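Local coordinates for protein TetR family transcriptional regulator (Streptomyces coelicolor, PDB 6SRN) that probably binds DNA as a TetR-family transcriptional regulator in the control of antibiotic production, and carries a small furan carboxylic acid in its ligand pocket, at residues A43-R48 / V52-E57; F68-P71 / S75-I78. All blocks are in the same frame, centred on the assembly; numbering follows the deposited sequence.

Contact 1: residues A43-R48 / V52-E57; sequences ASRGYR and VKDVAE
Arg45 reaches across from the end of helix 31-49 to Asp54 on helix 52-59, and the charged contact between them is a single salt bridge, Arg45 NH1 to Asp54 OD2 at 3.1 Å. The carboxylate oxygen comes in at the edge of the guanidinium, near its plane, but the two flat groups stand nearly perpendicular, 86° apart, and NH1 alone does the touching. Chain shape explains the reach: Arg45 is extended from CG to NE (chi2 -178°, chi3 -165°), which lets it span backbones whose nearest CA atoms, those of Arg45 and Asp54, are 10.9 Å apart.

Helix 52-59 opens the predicted helix-turn-helix of this TetR-type DNA-binding domain, and helix 31-49 is the helix that precedes it. The bridge lies at the surface of their junction. Deeper in, Val55 packs against Ala38 and Ile41 of the first helix.

Water 1 adds a second link between the same two atoms. It accepts from Arg45 NH1 at 2.6 Å and donates to Asp54 OD2 at 2.7 Å, closing a small triangle beside the direct contact. It too sits at the guanidinium edge, in plane. Among nearby charges, Glu57 OE1, 6.7 Å from Arg45 NH1, carries the opposite charge but does not pair with it.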
ATOM      1  N   ALA A  43     -13.710  10.783   1.989  1.00  8.52           N
ATOM      2  CA  ALA A  43     -12.605  10.453   2.921  1.00  8.50           C
ATOM      3  C   ALA A  43     -13.102   9.838   4.229  1.00  8.85           C
ATOM      4  O   ALA A  43     -12.491   8.912   4.767  1.00  8.82           O
ATOM      5  CB  ALA A  43     -11.758  11.685   3.179  1.00  8.67           C
ATOM      6  N   SER A  44     -14.251  10.310   4.687  1.00 10.28           N
ATOM      7  CA  SER A  44     -14.750   9.883   5.963  1.00 11.79           C
ATOM      8  C   SER A  44     -15.601   8.630   5.859  1.00 11.51           C
ATOM      9  O   SER A  44     -15.552   7.812   6.782  1.00 11.83           O
ATOM     10  CB  SER A  44     -15.446  11.045   6.682  1.00 14.34           C
ATOM     11  OG  SER A  44     -16.559  11.491   6.022  1.00 18.98           O
ATOM     12  N   ARG A  45     -16.300   8.454   4.734  1.00 12.03           N
ATOM     13  CA  ARG A  45     -17.308   7.394   4.578  1.00 13.44           C
ATOM     14  C   ARG A  45     -17.022   6.342   3.530  1.00 13.07           C
ATOM     15  O   ARG A  45     -17.688   5.297   3.528  1.00 14.78           O
ATOM     16  CB  ARG A  45     -18.678   8.002   4.258  1.00 14.89           C
ATOM     17  CG  ARG A  45     -19.108   9.006   5.298  1.00 16.92           C
ATOM     18  CD  ARG A  45     -20.476   9.615   5.052  1.00 19.00           C
ATOM     19  NE  ARG A  45     -20.618  10.801   5.901  1.00 21.62           N
ATOM     20  CZ  ARG A  45     -21.576  11.722   5.778  1.00 22.16           C
ATOM     21  NH1 ARG A  45     -22.506  11.607   4.854  1.00 22.94           N
ATOM     22  NH2 ARG A  45     -21.593  12.761   6.616  1.00 24.52           N
ATOM     23  N   GLY A  46     -16.058   6.608   2.656  1.00 11.83           N
ATOM     24  CA  GLY A  46     -15.782   5.740   1.516  1.00 11.63           C
ATOM     25  C   GLY A  46     -16.829   5.936   0.440  1.00 11.50           C
ATOM     26  O   GLY A  46     -17.775   6.703   0.586  1.00 12.14           O
ATOM     27  N   TYR A  47     -16.636   5.255  -0.676  1.00 11.27           N
ATOM     28  CA  TYR A  47     -17.532   5.417  -1.810  1.00 10.91           C
ATOM     29  C   TYR A  47     -18.951   4.932  -1.507  1.00 11.84           C
ATOM     30  O   TYR A  47     -19.901   5.664  -1.742  1.00 11.49           O
ATOM     31  CB  TYR A  47     -16.966   4.678  -3.019  1.00 10.66           C
ATOM     32  CG  TYR A  47     -17.790   4.861  -4.251  1.00 10.53           C
ATOM     33  CD1 TYR A  47     -17.651   5.994  -5.026  1.00 10.77           C
ATOM     34  CD2 TYR A  47     -18.691   3.904  -4.661  1.00 10.68           C
ATOM     35  CE1 TYR A  47     -18.388   6.198  -6.191  1.00 11.32           C
ATOM     36  CE2 TYR A  47     -19.480   4.125  -5.800  1.00 10.48           C
ATOM     37  CZ  TYR A  47     -19.297   5.273  -6.563  1.00 10.64           C
ATOM     38  OH  TYR A  47     -20.050   5.527  -7.714  1.00 11.33           O
ATOM     39  N   ARG A  48     -19.067   3.702  -1.036  1.00 12.91           N
ATOM     40  CA  ARG A  48     -20.379   3.097  -0.723  1.00 15.83           C
ATOM     41  C   ARG A  48     -21.214   3.986   0.186  1.00 14.80           C
ATOM     42  O   ARG A  48     -22.395   4.220  -0.089  1.00 16.14           O
ATOM     43  CB  ARG A  48     -20.207   1.708  -0.075  1.00 19.00           C
ATOM     44  CG  ARG A  48     -20.353   0.533  -1.037  1.00 22.85           C
ATOM     45  CD  ARG A  48     -20.463  -0.808  -0.309  1.00 24.88           C
ATOM     46  NE  ARG A  48     -21.829  -1.100   0.133  1.00 28.04           N
ATOM     47  CZ  ARG A  48     -22.216  -2.211   0.768  1.00 31.43           C
ATOM     48  NH1 ARG A  48     -21.344  -3.171   1.067  1.00 32.77           N
ATOM     49  NH2 ARG A  48     -23.495  -2.363   1.112  1.00 33.79           N
ATOM     50  N   VAL A  52     -24.619  11.394  -3.285  1.00 13.73           N
ATOM     51  CA  VAL A  52     -24.761  12.715  -3.882  1.00 13.81           C
ATOM     52  C   VAL A  52     -25.706  13.580  -3.047  1.00 14.73           C
ATOM     53  O   VAL A  52     -25.453  14.773  -2.860  1.00 13.38           O
ATOM     54  CB  VAL A  52     -25.196  12.657  -5.353  1.00 15.07           C
ATOM     55  CG1 VAL A  52     -25.381  14.050  -5.913  1.00 15.72           C
ATOM     56  CG2 VAL A  52     -24.133  11.940  -6.175  1.00 14.34           C
ATOM     57  N   LYS A  53     -26.724  12.966  -2.479  1.00 15.29           N
ATOM     58  CA  LYS A  53     -27.624  13.707  -1.594  1.00 16.78           C
ATOM     59  C   LYS A  53     -26.850  14.380  -0.468  1.00 15.90           C
ATOM     60  O   LYS A  53     -27.089  15.542  -0.141  1.00 16.30           O
ATOM     61  CB  LYS A  53     -28.690  12.780  -1.014  1.00 19.56           C
ATOM     62  CG  LYS A  53     -29.605  13.430   0.007  1.00 22.54           C
ATOM     63  CD  LYS A  53     -30.587  12.439   0.609  1.00 25.28           C
ATOM     64  CE  LYS A  53     -31.264  13.045   1.824  1.00 27.57           C
ATOM     65  NZ  LYS A  53     -32.371  12.196   2.348  1.00 30.10           N
ATOM     66  N   ASP A  54     -25.893  13.671   0.112  1.00 14.46           N
ATOM     67  CA  ASP A  54     -25.191  14.201   1.266  1.00 13.86           C
ATOM     68  C   ASP A  54     -24.171  15.258   0.848  1.00 12.55           C
ATOM     69  O   ASP A  54     -23.983  16.224   1.568  1.00 13.48           O
ATOM     70  CB  ASP A  54     -24.561  13.078   2.063  1.00 15.13           C
ATOM     71  CG  ASP A  54     -25.577  12.337   2.930  1.00 15.96           C
ATOM     72  OD1 ASP A  54     -26.742  12.795   3.089  1.00 18.16           O
ATOM     73  OD2 ASP A  54     -25.204  11.274   3.420  1.00 16.08           O
ATOM     74  N   VAL A  55     -23.548  15.076  -0.315  1.00 12.14           N
ATOM     75  CA  VAL A  55     -22.674  16.093  -0.891  1.00 11.36           C
ATOM     76  C   VAL A  55     -23.432  17.400  -1.175  1.00 12.40           C
ATOM     77  O   VAL A  55     -22.980  18.483  -0.808  1.00 12.36           O
ATOM     78  CB  VAL A  55     -21.988  15.564  -2.167  1.00 10.67           C
ATOM     79  CG1 VAL A  55     -21.190  16.685  -2.830  1.00 11.26           C
ATOM     80  CG2 VAL A  55     -21.085  14.358  -1.836  1.00 11.05           C
ATOM     81  N   ALA A  56     -24.588  17.286  -1.811  1.00 12.48           N
ATOM     82  CA  ALA A  56     -25.450  18.457  -2.074  1.00 12.95           C
ATOM     83  C   ALA A  56     -25.823  19.192  -0.785  1.00 14.09           C
ATOM     84  O   ALA A  56     -25.697  20.421  -0.702  1.00 13.87           O
ATOM     85  CB  ALA A  56     -26.668  18.021  -2.852  1.00 13.67           C
ATOM     86  N   GLU A  57     -26.202  18.438   0.239  1.00 15.14           N
ATOM     87  CA  GLU A  57     -26.557  19.057   1.536  1.00 18.09           C
ATOM     88  C   GLU A  57     -25.354  19.790   2.143  1.00 17.81           C
ATOM     89  O   GLU A  57     -25.501  20.904   2.669  1.00 17.07           O
ATOM     90  CB  GLU A  57     -27.036  17.999   2.509  1.00 20.61           C
ATOM     91  CG  GLU A  57     -27.561  18.551   3.830  1.00 25.96           C
ATOM     92  CD  GLU A  57     -27.409  17.562   4.973  1.00 31.10           C
ATOM     93  OE1 GLU A  57     -27.182  16.355   4.700  1.00 37.33           O
ATOM     94  OE2 GLU A  57     -27.501  17.999   6.146  1.00 34.94           O
TER
HETATM   95  O   HOH W   1     -22.865  10.239   2.665  1.00 30.31           O

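Contact 2: residues F68-P71 / S75-I78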
ATOM      1  N   PHE A  68     -25.566  18.744 -12.491  1.00 12.71           N
ATOM      2  CA  PHE A  68     -25.106  19.550 -13.622  1.00 13.98           C
ATOM      3  C   PHE A  68     -23.582  19.491 -13.741  1.00 14.02           C
ATOM      4  O   PHE A  68     -23.051  19.319 -14.823  1.00 16.38           O
ATOM      5  CB  PHE A  68     -25.540  20.986 -13.516  1.00 14.24           C
ATOM      6  CG  PHE A  68     -24.939  21.881 -14.567  1.00 14.58           C
ATOM      7  CD1 PHE A  68     -25.305  21.745 -15.906  1.00 15.17           C
ATOM      8  CD2 PHE A  68     -24.040  22.883 -14.220  1.00 15.90           C
ATOM      9  CE1 PHE A  68     -24.791  22.598 -16.874  1.00 16.80           C
ATOM     10  CE2 PHE A  68     -23.514  23.728 -15.181  1.00 16.61           C
ATOM     11  CZ  PHE A  68     -23.894  23.593 -16.516  1.00 17.37           C
ATOM     12  N   HIS A  69     -22.895  19.612 -12.618  1.00 12.99           N
ATOM     13  CA  HIS A  69     -21.428  19.533 -12.618  1.00 13.55           C
ATOM     14  C   HIS A  69     -20.900  18.110 -12.727  1.00 13.92           C
ATOM     15  O   HIS A  69     -19.906  17.864 -13.446  1.00 13.50           O
ATOM     16  CB  HIS A  69     -20.925  20.141 -11.341  1.00 13.83           C
ATOM     17  CG  HIS A  69     -21.240  21.596 -11.177  1.00 14.65           C
ATOM     18  ND1 HIS A  69     -20.411  22.583 -11.668  1.00 16.72           N
ATOM     19  CD2 HIS A  69     -22.255  22.240 -10.543  1.00 15.03           C
ATOM     20  CE1 HIS A  69     -20.917  23.768 -11.367  1.00 17.09           C
ATOM     21  NE2 HIS A  69     -22.021  23.593 -10.669  1.00 16.38           N
ATOM     22  N   PHE A  70     -21.559  17.177 -12.023  1.00 12.76           N
ATOM     23  CA  PHE A  70     -21.131  15.766 -11.962  1.00 13.17           C
ATOM     24  C   PHE A  70     -22.353  14.890 -12.076  1.00 12.78           C
ATOM     25  O   PHE A  70     -23.097  14.718 -11.111  1.00 12.04           O
ATOM     26  CB  PHE A  70     -20.423  15.457 -10.608  1.00 13.19           C
ATOM     27  CG  PHE A  70     -19.321  16.398 -10.274  1.00 13.77           C
ATOM     28  CD1 PHE A  70     -18.068  16.219 -10.834  1.00 15.63           C
ATOM     29  CD2 PHE A  70     -19.543  17.453  -9.402  1.00 13.94           C
ATOM     30  CE1 PHE A  70     -17.039  17.081 -10.527  1.00 15.77           C
ATOM     31  CE2 PHE A  70     -18.512  18.337  -9.114  1.00 14.49           C
ATOM     32  CZ  PHE A  70     -17.273  18.153  -9.695  1.00 15.47           C
ATOM     33  N   PRO A  71     -22.578  14.309 -13.265  1.00 12.12           N
ATOM     34  CA  PRO A  71     -23.866  13.641 -13.498  1.00 12.78           C
ATOM     35  C   PRO A  71     -24.149  12.371 -12.702  1.00 10.83           C
ATOM     36  O   PRO A  71     -25.277  11.897 -12.713  1.00 11.20           O
ATOM     37  CB  PRO A  71     -23.850  13.338 -15.013  1.00 13.56           C
ATOM     38  CG  PRO A  71     -22.465  13.513 -15.457  1.00 13.71           C
ATOM     39  CD  PRO A  71     -21.768  14.438 -14.499  1.00 12.79           C
ATOM     40  N   SER A  75     -18.926   9.752 -11.602  1.00  9.56           N
ATOM     41  CA  SER A  75     -18.185  10.857 -12.211  1.00 10.63           C
ATOM     42  C   SER A  75     -17.644  11.776 -11.119  1.00  9.83           C
ATOM     43  O   SER A  75     -16.598  12.372 -11.269  1.00  8.68           O
ATOM     44  CB  SER A  75     -19.082  11.591 -13.224  1.00 12.36           C
ATOM     45  OG  SER A  75     -20.100  12.266 -12.566  1.00 14.38           O
ATOM     46  N   LEU A  76     -18.323  11.883  -9.996  1.00  9.38           N
ATOM     47  CA  LEU A  76     -17.822  12.682  -8.881  1.00  9.76           C
ATOM     48  C   LEU A  76     -16.573  12.044  -8.269  1.00  9.01           C
ATOM     49  O   LEU A  76     -15.565  12.706  -8.078  1.00  8.35           O
ATOM     50  CB  LEU A  76     -18.973  12.839  -7.859  1.00 10.86           C
ATOM     51  CG  LEU A  76     -18.716  13.693  -6.628  1.00 11.94           C
ATOM     52  CD1 LEU A  76     -18.351  15.138  -6.932  1.00 12.77           C
ATOM     53  CD2 LEU A  76     -19.946  13.638  -5.718  1.00 12.24           C
ATOM     54  N   ALA A  77     -16.631  10.726  -8.072  1.00  8.25           N
ATOM     55  CA  ALA A  77     -15.475   9.991  -7.605  1.00  8.50           C
ATOM     56  C   ALA A  77     -14.270  10.102  -8.575  1.00  8.33           C
ATOM     57  O   ALA A  77     -13.139  10.301  -8.167  1.00  7.63           O
ATOM     58  CB  ALA A  77     -15.840   8.547  -7.297  1.00  8.58           C
ATOM     59  N   ILE A  78     -14.539   9.938  -9.870  1.00  7.91           N
ATOM     60  CA  ILE A  78     -13.490  10.125 -10.856  1.00  7.23           C
ATOM     61  C   ILE A  78     -12.874  11.515 -10.724  1.00  7.17           C
ATOM     62  O   ILE A  78     -11.659  11.654 -10.758  1.00  7.21           O
ATOM     63  CB  ILE A  78     -14.030   9.906 -12.290  1.00  7.22           C
ATOM     64  CG1 ILE A  78     -14.386   8.428 -12.466  1.00  7.23           C
ATOM     65  CG2 ILE A  78     -13.014  10.375 -13.311  1.00  7.82           C
ATOM     66  CD1 ILE A  78     -15.152   8.159 -13.731  1.00  7.18           C
TER
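Phe70 turns its side chain toward Ser75 and Leu76 of helix 73-86, and it can be followed outward atom by atom. CB comes first and meets two neighbours, Ser75 OG at 3.8 Å and Leu76 CB at 4.1 Å. At CG the leucine methyl takes over, with Leu76 CD1 3.7 Å away. Of the two ortho carbons, CD2 has the shortest approach, 3.6 Å to Leu76 CD1, while Phe70 CD1 comes 4.0 Å from Leu76 CA. Farther out, CE2 still meets the same methyl. The result is a CH-pi contact: Leu76 CD1 stands over one face of the Phe70 ring, 16° off the ring normal. With the leucine's CG anti to the backbone N (chi1 -177°), the branch extends to the ring, and chi2 near 60° sets CD1 over it; the two side chains cross at about a right angle.

Phe70 closes the predicted helix-turn-helix just after helix 63-69, the position of the recognition helix in TetR-type domains, and this contact packs that end against the helix that follows. Arg31 and Ile34 of helix 31-49 also touch the Phe70 side chain.

Beside the ring, Pro71 rests on the serine. Ser75 OG is 3.4 Å from Pro71 CD and 3.3 Å from Pro71 N, but the proline nitrogen has no hydrogen to give, and this is packing alone. The hydroxyl finds its hydrogen bond at Ser72 O, within the turn that joins the two segments.

How the contacts relate
From the N terminus, the chain runs down helix 31-49, turns through two residues and enters helix 52-59, where contact 1 closes the first short loop. It then passes to helix 63-69, leaves it through Pro71, and contact 2 closes a second, shorter loop at the start of helix 73-86. The two are in series, neither enclosing nor crossing the other, with centres about 12 Å apart. Side chains join them directly: Tyr47 CE1 packs on Ala77 CB at 3.6 Å, and Val55 CG2 on Leu76 CD2 at 4.1 Å. Helix 73-86 thereby meets helices 31-49 and 52-59 as well as the residues just after 63-69, tying together the three helices of the DNA-binding part.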